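Local coordinates for protein pullulanase (Klebsiella oxytoca, PDB 2YOC) that hydrolyses alpha-1,6-glucosidic linkages in pullulan and related branched glucans, and is an enzyme exported by a type 2 secretion system, at residues Asp738-Asn743 / Ile830-Ser835; Gly751-Glu756 / Ser835-Leu840; Thr825-Ile830 / Arg845-Ser850; Val900-Ile905 / Val914-Lys919. All coordinates share one frame; numbering follows the deposited sequence.

In the fold
The four contacts gather on one side of the chain's centre, around helix 826-833, which follows the seventh strand of the parallel eight-stranded barrel, 814-816. Contacts 1 and 3 both use this helix, share Ile830, and have centres about 12 Å apart. Contact 2 carries on from contact 1 through Ser835, with centres about 9 Å apart, and the salt bridge between Arg741 and Glu756 joins them. Contact 4 lies about 13 Å from contact 1, centre to centre, and touches it where Tyr832 meets Ile915. Contacts 3 and 4 do not touch; their nearest atoms are about 6 Å apart. None of the four includes a calcium ligand.

Contact 1. Residues Asp738-Asn743 / Ile830-Ser835; sequences DALRQN and ISYKAS
Leu740 and Tyr832 run together with their ends turned the same way, so the leucine spreads over one face of the phenol ring. Its CD1 methyl makes a CH-pi contact, with Leu740 CD1 4.1 Å from the centroid of the Tyr832 ring, and its CB stands over the same face.

Next to this apolar pair, two basic side chains reach in opposite directions, each binding backbone oxygens where the partner helix ends. Arg741 starts with CG anti to the backbone N (chi1 176°) and bends at chi2, which lays its methylenes along Tyr832 O and carries the guanidinium to the C-terminal end of helix 826-833. There Arg741 NH1 holds Ala834 O at 2.8 Å, in a nearly straight bond of 164°. The same NH1 binds Tyr832 O at 3.0 Å. Both oxygens sit at the guanidinium edge, close to its plane, whereas the nitrogen approaches each carbonyl from above its plane. Glu756 takes the NE side in a salt bridge, and so the group is gripped on two flanks.

Lys833 answers from the other helix. Its chain curls at chi3 and chi4, and Lys833 NZ donates to Leu740 O at 3.1 Å and to Asn743 O at 2.8 Å. A positive charge at such a carbonyl-rich helix end is probably favourable.

Around the pair, helix 912-919 packs on Tyr832 through Val914 and Ile915, while helix 840-855 meets Ala834 through Arg843 and Met846.

Contact 2. Residues Gly751-Glu756 / Ser835-Leu840; sequences GVLPNE and SQEADL
Leu753 packs against a type I beta turn, Ser835 to Ala838, in the loop that joins helices 826-833 and 840-855 on the outside of the parallel barrel. Two irregular segments meet here, and the result is a contact with one close side and one slack side.

The close side is built round Ser835. In Leu753 a chi1 of 175° points CG away from the backbone N and carries the branch point against the serine: Leu753 CG lies 3.8 Å from Ser835 CB. On the other flank Asn755 CB comes to 3.9 Å from Ser835 CA, so the serine is held between a branched aliphatic group and a methylene. The asparagine's amide is turned away from the serine. Its ND2 goes instead to the backbone oxygens of Lys833 and Arg741, which ties this loop to the ends of two helices. The turn itself is closed by its own backbone bond, from Ala838 N to Ser835 O at 2.8 Å. Also on the inner side, Leu753 CD2 and buried Ala838 CB are 4.3 Å apart, a light touch.

The solvent side begins with Glu837, which is exposed: its extended chain crosses Leu753 obliquely and leaves a carboxylate oxygen beside a methyl, with Glu837 OE1 3.4 Å from Leu753 CD1. Pro754, also exposed, meets the serine through its backbone oxygen. This polar link between the segments, which belongs to the buried serine, is slight: a weak hydrogen bond from Ser835 OG to Pro754 O at 3.2 Å.

Contact 3. Residues Thr825-Ile830 / Arg845-Ser850; sequences TLWDMI and RMQAVS
Gln847 leaves its helix with chi1 at -178°, its CG directed away from the backbone N, and then bends at chi2 (110°), a course that sets its amide oxygen against Leu826, Trp827 and Ile830. Leu826, likewise with CG opposite its backbone N, overlaps the glutamine head to tail, with Leu826 CG 3.6 Å from Gln847 OE1 and Leu826 CD2 3.9 Å from Ser850 CB. Trp827 crosses the glutamine at about a right angle. Gln847 OE1 lies at the edge of the indole, near its plane, 3.5 Å from Trp827 CB. The same oxygen approaches Trp827 N, but the angle is too poor for a hydrogen bond. At the other end of the amide, NE2 donates to Ser867 O, which helps fix how the group is turned.

One turn further on, Ile830 puts its CD1 methyl 3.5 Å from Gln847 OE1, while Ile830 CG2 meets the selenium of selenomethionine Met846 at 3.8 Å. Ser850 folds its hydroxyl back to its own helix, where OG donates to Met846 O.

The two helices, whose segment axes pass 10.1 Å apart at 120°, both lie between strands 814-816 and 860-864 of the (beta/alpha)8 barrel. Helix 722-729 touches Met829 and Ser850, and helix 927-945 covers Gln847 and Ala848.

Contact 4. Residues Val900-Ile905 / Val914-Lys919; sequences VGMPRI and VITRVK
Selenomethionine Met902 and Pro903 sit on a loop laid on the side of helix 912-919, within the pullulanase-type C-terminal family region. Helix 905-908 begins at the end of the first segment, and the chain then returns through helix 912-919.

Apolar contact dominates, with Ile915 at its middle. Met902 curls at both chi2 (-49°) and chi3 (-79°), which brings its terminal methyl over the isoleucine as the two side chains overlap from opposing sides; Met902 CE is 3.8 Å from Ile915 CG2. On the other branch, Ile915 CD1 abuts the CG corner of the proline ring, 3.9 Å from Pro903 CG. Ile915 thus serves two neighbours with two different methyls, and beyond them it also touches Tyr832 of helix 826-833.

Hydrogen bonds between the segments are absent, and two polar groups find partners elsewhere. Partly exposed Thr916 gives its methyl a distant touch on Met902 while its hydroxyl bonds to Gln525 OE1. Pro903 O bonds to Tyr912 OH, so the loop is tied to the start of the same helix.

A mixed contact completes the set: Lys919 bends at chi3, runs at a slant to Met902, and places its NZ 3.5 Å from Met902 SE.

Contact 1. Residues Asp738-Asn743 / Ile830-Ser835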
loop_
_atom_site.group_PDB
_atom_site.type_symbol
_atom_site.label_atom_id
_atom_site.label_comp_id
_atom_site.label_asym_id
_atom_site.label_seq_id
_atom_site.Cartn_x
_atom_site.Cartn_y
_atom_site.Cartn_z
ATOM N N ASP B 738 30.090 -10.358 -5.097
ATOM C CA ASP B 738 29.186 -10.720 -6.182
ATOM C C ASP B 738 27.959 -9.800 -6.361
ATOM O O ASP B 738 27.443 -9.703 -7.483
ATOM C CB ASP B 738 28.831 -12.219 -6.126
ATOM C CG ASP B 738 30.008 -13.182 -6.340
ATOM O OD1 ASP B 738 31.143 -12.858 -5.892
ATOM O OD2 ASP B 738 29.780 -14.286 -6.890
ATOM N N ALA B 739 27.550 -9.060 -5.285
ATOM C CA ALA B 739 26.464 -8.056 -5.301
ATOM C C ALA B 739 26.743 -6.980 -6.375
ATOM O O ALA B 739 25.814 -6.490 -7.019
ATOM C CB ALA B 739 26.339 -7.404 -3.940
ATOM N N LEU B 740 28.036 -6.668 -6.601
ATOM C CA LEU B 740 28.487 -5.738 -7.630
ATOM C C LEU B 740 28.111 -6.200 -9.058
ATOM O O LEU B 740 28.069 -5.379 -9.978
ATOM C CB LEU B 740 30.000 -5.499 -7.523
ATOM C CG LEU B 740 30.479 -4.677 -6.329
ATOM C CD1 LEU B 740 31.996 -4.658 -6.265
ATOM C CD2 LEU B 740 29.976 -3.250 -6.405
ATOM N N ARG B 741 27.837 -7.510 -9.230
ATOM C CA ARG B 741 27.420 -8.104 -10.500
ATOM C C ARG B 741 25.909 -8.405 -10.478
ATOM O O ARG B 741 25.205 -8.074 -11.428
ATOM C CB ARG B 741 28.244 -9.361 -10.785
ATOM C CG ARG B 741 27.828 -10.101 -12.035
ATOM C CD ARG B 741 29.043 -10.616 -12.766
ATOM N NE ARG B 741 28.687 -11.286 -14.016
ATOM C CZ ARG B 741 28.442 -10.672 -15.168
ATOM N NH1 ARG B 741 28.463 -9.348 -15.242
ATOM N NH2 ARG B 741 28.137 -11.374 -16.247
ATOM N N GLN B 742 25.431 -8.997 -9.378
ATOM C CA GLN B 742 24.041 -9.373 -9.113
ATOM C C GLN B 742 23.050 -8.227 -9.183
ATOM O O GLN B 742 21.893 -8.468 -9.535
ATOM C CB GLN B 742 23.924 -9.930 -7.694
ATOM C CG GLN B 742 24.335 -11.365 -7.504
ATOM C CD GLN B 742 23.804 -11.778 -6.168
ATOM O OE1 GLN B 742 24.085 -11.151 -5.127
ATOM N NE2 GLN B 742 22.945 -12.780 -6.185
ATOM N N ASN B 743 23.449 -7.025 -8.721
ATOM C CA ASN B 743 22.577 -5.851 -8.677
ATOM C C ASN B 743 22.709 -5.014 -9.955
ATOM O O ASN B 743 23.318 -3.939 -9.945
ATOM C CB ASN B 743 22.847 -5.012 -7.419
ATOM C CG ASN B 743 22.782 -5.780 -6.126
ATOM O OD1 ASN B 743 21.879 -6.593 -5.888
ATOM N ND2 ASN B 743 23.740 -5.531 -5.249
ATOM N N ILE B 830 29.294 -0.917 -15.431
ATOM C CA ILE B 830 28.760 -1.698 -16.548
ATOM C C ILE B 830 29.603 -2.974 -16.689
ATOM O O ILE B 830 29.029 -4.066 -16.724
ATOM C CB ILE B 830 28.622 -0.872 -17.865
ATOM C CG1 ILE B 830 27.598 0.272 -17.694
ATOM C CG2 ILE B 830 28.274 -1.758 -19.100
ATOM C CD1 ILE B 830 27.755 1.411 -18.712
ATOM N N SER B 831 30.953 -2.848 -16.665
ATOM C CA SER B 831 31.881 -3.988 -16.717
ATOM C C SER B 831 31.543 -5.035 -15.635
ATOM O O SER B 831 31.471 -6.222 -15.945
ATOM C CB SER B 831 33.325 -3.512 -16.614
ATOM O OG SER B 831 33.593 -2.554 -17.628
ATOM N N TYR B 832 31.215 -4.588 -14.418
ATOM C CA TYR B 832 30.781 -5.465 -13.322
ATOM C C TYR B 832 29.386 -6.079 -13.572
ATOM O O TYR B 832 29.137 -7.219 -13.180
ATOM C CB TYR B 832 30.638 -4.649 -12.025
ATOM C CG TYR B 832 31.854 -4.491 -11.140
ATOM C CD1 TYR B 832 32.649 -5.586 -10.810
ATOM C CD2 TYR B 832 32.110 -3.288 -10.491
ATOM C CE1 TYR B 832 33.734 -5.457 -9.941
ATOM C CE2 TYR B 832 33.175 -3.154 -9.602
ATOM C CZ TYR B 832 33.984 -4.241 -9.325
ATOM O OH TYR B 832 35.038 -4.090 -8.455
ATOM N N LYS B 833 28.453 -5.277 -14.148
ATOM C CA LYS B 833 27.034 -5.642 -14.288
ATOM C C LYS B 833 26.487 -6.215 -15.625
ATOM O O LYS B 833 25.433 -6.864 -15.604
ATOM C CB LYS B 833 26.138 -4.501 -13.768
ATOM C CG LYS B 833 26.145 -4.333 -12.262
ATOM C CD LYS B 833 25.781 -2.910 -11.838
ATOM C CE LYS B 833 26.492 -2.483 -10.575
ATOM N NZ LYS B 833 25.976 -3.162 -9.351
ATOM N N ALA B 834 27.158 -5.949 -16.767
ATOM C CA ALA B 834 26.694 -6.401 -18.086
ATOM C C ALA B 834 26.825 -7.903 -18.313
ATOM O O ALA B 834 27.784 -8.519 -17.831
ATOM C CB ALA B 834 27.408 -5.639 -19.193
ATOM N N SER B 835 25.861 -8.489 -19.060
ATOM C CA SER B 835 25.862 -9.920 -19.400
ATOM C C SER B 835 27.048 -10.219 -20.303
ATOM O O SER B 835 27.442 -9.357 -21.093
ATOM C CB SER B 835 24.561 -10.321 -20.097
ATOM O OG SER B 835 24.537 -11.697 -20.445
#

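Contact 2. Residues Gly751-Glu756 / Ser835-Leu840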
loop_
_atom_site.group_PDB
_atom_site.type_symbol
_atom_site.label_atom_id
_atom_site.label_comp_id
_atom_site.label_asym_id
_atom_site.label_seq_id
_atom_site.Cartn_x
_atom_site.Cartn_y
_atom_site.Cartn_z
ATOM N N GLY B 751 16.877 -7.248 -15.885
ATOM C CA GLY B 751 15.645 -7.847 -16.392
ATOM C C GLY B 751 15.722 -8.271 -17.850
ATOM O O GLY B 751 15.564 -9.457 -18.165
ATOM N N VAL B 752 15.971 -7.290 -18.744
ATOM C CA VAL B 752 16.053 -7.456 -20.202
ATOM C C VAL B 752 17.162 -8.382 -20.711
ATOM O O VAL B 752 16.930 -9.165 -21.640
ATOM C CB VAL B 752 16.046 -6.114 -20.961
ATOM C CG1 VAL B 752 14.745 -5.362 -20.738
ATOM C CG2 VAL B 752 17.251 -5.252 -20.600
ATOM N N LEU B 753 18.376 -8.240 -20.157
ATOM C CA LEU B 753 19.543 -9.028 -20.554
ATOM C C LEU B 753 20.327 -9.325 -19.275
ATOM O O LEU B 753 21.266 -8.599 -18.915
ATOM C CB LEU B 753 20.355 -8.281 -21.645
ATOM C CG LEU B 753 21.682 -8.868 -22.122
ATOM C CD1 LEU B 753 21.521 -10.266 -22.685
ATOM C CD2 LEU B 753 22.333 -7.961 -23.134
ATOM N N PRO B 754 19.875 -10.346 -18.518
ATOM C CA PRO B 754 20.523 -10.638 -17.235
ATOM C C PRO B 754 21.863 -11.315 -17.370
ATOM O O PRO B 754 22.119 -12.003 -18.355
ATOM C CB PRO B 754 19.507 -11.519 -16.490
ATOM C CG PRO B 754 18.299 -11.614 -17.390
ATOM C CD PRO B 754 18.763 -11.278 -18.768
ATOM N N ASN B 755 22.723 -11.088 -16.381
ATOM C CA ASN B 755 24.036 -11.707 -16.300
ATOM C C ASN B 755 23.914 -13.003 -15.480
ATOM O O ASN B 755 22.945 -13.167 -14.729
ATOM C CB ASN B 755 25.060 -10.729 -15.713
ATOM C CG ASN B 755 24.799 -10.204 -14.312
ATOM O OD1 ASN B 755 24.299 -10.896 -13.418
ATOM N ND2 ASN B 755 25.256 -8.988 -14.057
ATOM N N GLU B 756 24.892 -13.914 -15.612
ATOM C CA GLU B 756 24.873 -15.213 -14.917
ATOM C C GLU B 756 24.613 -15.202 -13.415
ATOM O O GLU B 756 24.091 -16.193 -12.906
ATOM C CB GLU B 756 26.075 -16.099 -15.284
ATOM C CG GLU B 756 27.370 -15.775 -14.563
ATOM C CD GLU B 756 28.070 -14.498 -14.983
ATOM O OE1 GLU B 756 27.918 -14.075 -16.155
ATOM O OE2 GLU B 756 28.802 -13.940 -14.136
ATOM N N SER B 835 25.861 -8.489 -19.060
ATOM C CA SER B 835 25.862 -9.920 -19.400
ATOM C C SER B 835 27.048 -10.219 -20.303
ATOM O O SER B 835 27.442 -9.357 -21.093
ATOM C CB SER B 835 24.561 -10.321 -20.097
ATOM O OG SER B 835 24.537 -11.697 -20.445
ATOM N N GLN B 836 27.611 -11.443 -20.182
ATOM C CA GLN B 836 28.740 -11.926 -20.987
ATOM C C GLN B 836 28.458 -11.702 -22.487
ATOM O O GLN B 836 29.388 -11.487 -23.268
ATOM C CB GLN B 836 29.017 -13.421 -20.689
ATOM C CG GLN B 836 30.414 -13.906 -21.114
ATOM C CD GLN B 836 30.826 -15.212 -20.479
ATOM O OE1 GLN B 836 30.987 -16.220 -21.167
ATOM N NE2 GLN B 836 31.101 -15.210 -19.173
ATOM N N GLU B 837 27.151 -11.693 -22.847
ATOM C CA GLU B 837 26.580 -11.507 -24.181
ATOM C C GLU B 837 26.731 -10.082 -24.707
ATOM O O GLU B 837 26.732 -9.876 -25.923
ATOM C CB GLU B 837 25.089 -11.914 -24.184
ATOM C CG GLU B 837 24.857 -13.419 -24.131
ATOM C CD GLU B 837 23.442 -13.907 -24.400
ATOM O OE1 GLU B 837 22.479 -13.252 -23.932
ATOM O OE2 GLU B 837 23.300 -14.979 -25.035
ATOM N N ALA B 838 26.832 -9.100 -23.808
ATOM C CA ALA B 838 26.969 -7.720 -24.235
ATOM C C ALA B 838 28.389 -7.383 -24.724
ATOM O O ALA B 838 29.321 -7.240 -23.927
ATOM C CB ALA B 838 26.518 -6.783 -23.130
ATOM N N ASP B 839 28.540 -7.300 -26.056
ATOM C CA ASP B 839 29.794 -6.977 -26.747
ATOM C C ASP B 839 30.148 -5.508 -26.576
ATOM O O ASP B 839 29.264 -4.704 -26.261
ATOM C CB ASP B 839 29.687 -7.316 -28.240
ATOM C CG ASP B 839 28.391 -6.860 -28.891
ATOM O OD1 ASP B 839 27.333 -7.507 -28.636
ATOM O OD2 ASP B 839 28.430 -5.868 -29.661
ATOM N N LEU B 840 31.438 -5.153 -26.794
ATOM C CA LEU B 840 31.979 -3.798 -26.631
ATOM C C LEU B 840 31.048 -2.719 -27.174
ATOM O O LEU B 840 30.775 -1.746 -26.461
ATOM C CB LEU B 840 33.398 -3.691 -27.230
ATOM C CG LEU B 840 34.202 -2.385 -27.010
ATOM C CD1 LEU B 840 34.395 -2.063 -25.535
ATOM C CD2 LEU B 840 35.561 -2.487 -27.636
#

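Contact 3. Residues Thr825-Ile830 / Arg845-Ser850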
loop_
_atom_site.group_PDB
_atom_site.type_symbol
_atom_site.label_atom_id
_atom_site.label_comp_id
_atom_site.label_asym_id
_atom_site.label_seq_id
_atom_site.Cartn_x
_atom_site.Cartn_y
_atom_site.Cartn_z
ATOM N N THR B 825 33.475 4.098 -11.626
ATOM C CA THR B 825 33.068 4.871 -12.806
ATOM C C THR B 825 31.914 4.129 -13.484
ATOM O O THR B 825 31.794 2.892 -13.325
ATOM C CB THR B 825 34.187 5.131 -13.830
ATOM O OG1 THR B 825 34.545 3.959 -14.558
ATOM C CG2 THR B 825 35.374 5.839 -13.268
ATOM N N LEU B 826 31.069 4.871 -14.239
ATOM C CA LEU B 826 29.944 4.281 -14.964
ATOM C C LEU B 826 30.381 3.039 -15.758
ATOM O O LEU B 826 29.757 1.981 -15.607
ATOM C CB LEU B 826 29.261 5.315 -15.865
ATOM C CG LEU B 826 28.050 4.837 -16.640
ATOM C CD1 LEU B 826 26.964 4.243 -15.710
ATOM C CD2 LEU B 826 27.514 5.946 -17.535
ATOM N N TRP B 827 31.479 3.161 -16.551
ATOM C CA TRP B 827 32.047 2.070 -17.333
ATOM C C TRP B 827 32.392 0.887 -16.445
ATOM O O TRP B 827 32.020 -0.249 -16.761
ATOM C CB TRP B 827 33.294 2.532 -18.067
ATOM C CG TRP B 827 33.917 1.446 -18.889
ATOM C CD1 TRP B 827 34.948 0.636 -18.528
ATOM C CD2 TRP B 827 33.474 0.988 -20.170
ATOM N NE1 TRP B 827 35.200 -0.277 -19.522
ATOM C CE2 TRP B 827 34.306 -0.087 -20.541
ATOM C CE3 TRP B 827 32.461 1.390 -21.051
ATOM C CZ2 TRP B 827 34.164 -0.758 -21.763
ATOM C CZ3 TRP B 827 32.321 0.728 -22.260
ATOM C CH2 TRP B 827 33.170 -0.330 -22.610
ATOM N N ASP B 828 33.107 1.146 -15.332
ATOM C CA ASP B 828 33.485 0.090 -14.402
ATOM C C ASP B 828 32.242 -0.649 -13.876
ATOM O O ASP B 828 32.193 -1.878 -13.921
ATOM C CB ASP B 828 34.431 0.624 -13.306
ATOM C CG ASP B 828 35.847 0.977 -13.789
ATOM O OD1 ASP B 828 36.114 0.847 -15.002
ATOM O OD2 ASP B 828 36.683 1.385 -12.945
HETATM N N MSE B 829 31.200 0.095 -13.514
HETATM C CA MSE B 829 29.917 -0.480 -13.078
HETATM C C MSE B 829 29.268 -1.360 -14.151
HETATM O O MSE B 829 28.775 -2.437 -13.822
HETATM C CB MSE B 829 28.951 0.628 -12.649
HETATM C CG MSE B 829 29.385 1.275 -11.370
HETATM SE SE MSE B 829 29.185 0.085 -9.828
HETATM C CE MSE B 829 27.506 0.922 -9.187
ATOM N N ILE B 830 29.294 -0.917 -15.431
ATOM C CA ILE B 830 28.760 -1.698 -16.548
ATOM C C ILE B 830 29.603 -2.974 -16.689
ATOM O O ILE B 830 29.029 -4.066 -16.724
ATOM C CB ILE B 830 28.622 -0.872 -17.865
ATOM C CG1 ILE B 830 27.598 0.272 -17.694
ATOM C CG2 ILE B 830 28.274 -1.758 -19.100
ATOM C CD1 ILE B 830 27.755 1.411 -18.712
ATOM N N ARG B 845 26.990 1.783 -26.074
ATOM C CA ARG B 845 25.616 2.275 -26.095
ATOM C C ARG B 845 24.989 2.193 -24.669
ATOM O O ARG B 845 24.310 3.130 -24.277
ATOM C CB ARG B 845 24.779 1.548 -27.166
ATOM C CG ARG B 845 25.040 2.062 -28.581
ATOM C CD ARG B 845 24.102 1.432 -29.598
ATOM N NE ARG B 845 24.156 2.102 -30.900
ATOM C CZ ARG B 845 23.248 2.972 -31.342
ATOM N NH1 ARG B 845 22.195 3.281 -30.596
ATOM N NH2 ARG B 845 23.387 3.537 -32.536
HETATM N N MSE B 846 25.310 1.145 -23.868
HETATM C CA MSE B 846 24.843 1.023 -22.478
HETATM C C MSE B 846 25.254 2.255 -21.648
HETATM O O MSE B 846 24.438 2.777 -20.885
HETATM C CB MSE B 846 25.372 -0.251 -21.817
HETATM C CG MSE B 846 24.491 -1.457 -22.012
HETATM SE SE MSE B 846 25.424 -3.031 -21.350
HETATM C CE MSE B 846 23.944 -4.252 -21.082
ATOM N N GLN B 847 26.495 2.740 -21.839
ATOM C CA GLN B 847 27.008 3.939 -21.180
ATOM C C GLN B 847 26.146 5.161 -21.594
ATOM O O GLN B 847 25.657 5.896 -20.736
ATOM C CB GLN B 847 28.506 4.150 -21.534
ATOM C CG GLN B 847 29.181 5.351 -20.856
ATOM C CD GLN B 847 30.204 4.963 -19.812
ATOM O OE1 GLN B 847 30.253 3.821 -19.363
ATOM N NE2 GLN B 847 31.047 5.909 -19.393
ATOM N N ALA B 848 25.931 5.327 -22.899
ATOM C CA ALA B 848 25.159 6.412 -23.477
ATOM C C ALA B 848 23.714 6.414 -23.006
ATOM O O ALA B 848 23.183 7.477 -22.679
ATOM C CB ALA B 848 25.215 6.318 -24.985
ATOM N N VAL B 849 23.089 5.224 -22.967
ATOM C CA VAL B 849 21.719 4.988 -22.534
ATOM C C VAL B 849 21.607 5.438 -21.078
ATOM O O VAL B 849 20.682 6.189 -20.730
ATOM C CB VAL B 849 21.351 3.493 -22.741
ATOM C CG1 VAL B 849 20.197 3.054 -21.847
ATOM C CG2 VAL B 849 21.024 3.213 -24.203
ATOM N N SER B 850 22.582 5.006 -20.236
ATOM C CA SER B 850 22.657 5.375 -18.827
ATOM C C SER B 850 22.685 6.899 -18.694
ATOM O O SER B 850 21.873 7.469 -17.963
ATOM C CB SER B 850 23.901 4.768 -18.192
ATOM O OG SER B 850 23.900 3.359 -18.350
#

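Contact 4. Residues Val900-Ile905 / Val914-Lys919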
loop_
_atom_site.group_PDB
_atom_site.type_symbol
_atom_site.label_atom_id
_atom_site.label_comp_id
_atom_site.label_asym_id
_atom_site.label_seq_id
_atom_site.Cartn_x
_atom_site.Cartn_y
_atom_site.Cartn_z
ATOM N N VAL B 900 44.464 -1.789 -15.937
ATOM C CA VAL B 900 45.785 -1.183 -15.809
ATOM C C VAL B 900 46.410 -1.643 -14.501
ATOM O O VAL B 900 47.466 -1.146 -14.114
ATOM C CB VAL B 900 45.745 0.361 -15.946
ATOM C CG1 VAL B 900 45.327 0.775 -17.351
ATOM C CG2 VAL B 900 44.844 1.013 -14.889
ATOM N N GLY B 901 45.745 -2.595 -13.849
ATOM C CA GLY B 901 46.175 -3.179 -12.584
ATOM C C GLY B 901 45.034 -3.477 -11.635
ATOM O O GLY B 901 43.911 -3.006 -11.835
HETATM N N MSE B 902 45.314 -4.266 -10.597
HETATM C CA MSE B 902 44.305 -4.565 -9.589
HETATM C C MSE B 902 44.154 -3.310 -8.728
HETATM O O MSE B 902 45.169 -2.701 -8.404
HETATM C CB MSE B 902 44.708 -5.774 -8.710
HETATM C CG MSE B 902 44.691 -7.125 -9.430
HETATM SE SE MSE B 902 43.076 -7.539 -10.476
HETATM C CE MSE B 902 41.869 -8.088 -9.058
ATOM N N PRO B 903 42.929 -2.860 -8.384
ATOM C CA PRO B 903 42.796 -1.638 -7.560
ATOM C C PRO B 903 43.261 -1.831 -6.106
ATOM O O PRO B 903 43.633 -2.952 -5.735
ATOM C CB PRO B 903 41.310 -1.318 -7.661
ATOM C CG PRO B 903 40.650 -2.618 -7.900
ATOM C CD PRO B 903 41.609 -3.454 -8.692
ATOM N N ARG B 904 43.252 -0.751 -5.280
ATOM C CA ARG B 904 43.706 -0.820 -3.884
ATOM C C ARG B 904 43.089 -1.933 -3.012
ATOM O O ARG B 904 41.880 -1.926 -2.766
ATOM C CB ARG B 904 43.617 0.555 -3.193
ATOM C CG ARG B 904 44.856 1.393 -3.259
ATOM C CD ARG B 904 45.381 1.619 -1.852
ATOM N NE ARG B 904 46.233 2.800 -1.731
ATOM C CZ ARG B 904 46.658 3.298 -0.574
ATOM N NH1 ARG B 904 46.323 2.713 0.573
ATOM N NH2 ARG B 904 47.443 4.367 -0.552
ATOM N N ILE B 905 43.945 -2.891 -2.566
ATOM C CA ILE B 905 43.633 -4.050 -1.699
ATOM C C ILE B 905 42.819 -3.675 -0.489
ATOM O O ILE B 905 41.894 -4.399 -0.117
ATOM C CB ILE B 905 44.875 -4.827 -1.185
ATOM C CG1 ILE B 905 46.211 -4.018 -1.204
ATOM C CG2 ILE B 905 44.987 -6.181 -1.846
ATOM C CD1 ILE B 905 46.297 -2.471 -0.534
ATOM N N VAL B 914 35.426 -11.030 -8.180
ATOM C CA VAL B 914 34.383 -10.479 -9.052
ATOM C C VAL B 914 35.064 -9.801 -10.241
ATOM O O VAL B 914 34.659 -10.021 -11.381
ATOM C CB VAL B 914 33.449 -9.527 -8.266
ATOM C CG1 VAL B 914 32.268 -9.071 -9.116
ATOM C CG2 VAL B 914 32.943 -10.218 -7.020
ATOM N N ILE B 915 36.116 -9.011 -9.966
ATOM C CA ILE B 915 36.903 -8.322 -10.981
ATOM C C ILE B 915 37.439 -9.356 -11.973
ATOM O O ILE B 915 37.161 -9.226 -13.162
ATOM C CB ILE B 915 38.022 -7.435 -10.352
ATOM C CG1 ILE B 915 37.417 -6.202 -9.626
ATOM C CG2 ILE B 915 39.056 -7.001 -11.407
ATOM C CD1 ILE B 915 38.214 -5.662 -8.446
ATOM N N THR B 916 38.126 -10.412 -11.491
ATOM C CA THR B 916 38.673 -11.438 -12.399
ATOM C C THR B 916 37.618 -12.098 -13.319
ATOM O O THR B 916 37.853 -12.266 -14.523
ATOM C CB THR B 916 39.625 -12.410 -11.684
ATOM O OG1 THR B 916 39.031 -12.838 -10.460
ATOM C CG2 THR B 916 40.997 -11.796 -11.417
ATOM N N ARG B 917 36.430 -12.378 -12.753
ATOM C CA ARG B 917 35.268 -12.952 -13.436
ATOM C C ARG B 917 34.793 -12.061 -14.612
ATOM O O ARG B 917 34.380 -12.584 -15.653
ATOM C CB ARG B 917 34.126 -13.136 -12.401
ATOM C CG ARG B 917 32.782 -13.634 -12.941
ATOM C CD ARG B 917 31.662 -13.590 -11.918
ATOM N NE ARG B 917 31.741 -14.693 -10.950
ATOM C CZ ARG B 917 32.183 -14.599 -9.697
ATOM N NH1 ARG B 917 32.599 -13.434 -9.217
ATOM N NH2 ARG B 917 32.220 -15.673 -8.918
ATOM N N VAL B 918 34.867 -10.722 -14.436
ATOM C CA VAL B 918 34.352 -9.754 -15.396
ATOM C C VAL B 918 35.382 -9.053 -16.291
ATOM O O VAL B 918 35.043 -8.637 -17.401
ATOM C CB VAL B 918 33.388 -8.738 -14.711
ATOM C CG1 VAL B 918 32.312 -9.455 -13.882
ATOM C CG2 VAL B 918 34.148 -7.708 -13.865
ATOM N N LYS B 919 36.604 -8.866 -15.773
ATOM C CA LYS B 919 37.686 -8.119 -16.399
ATOM C C LYS B 919 37.899 -8.450 -17.867
ATOM O O LYS B 919 37.904 -7.549 -18.712
ATOM C CB LYS B 919 38.981 -8.273 -15.580
ATOM C CG LYS B 919 40.010 -7.173 -15.804
ATOM C CD LYS B 919 41.072 -7.161 -14.718
ATOM C CE LYS B 919 42.102 -8.272 -14.825
ATOM N NZ LYS B 919 43.256 -8.053 -13.908
#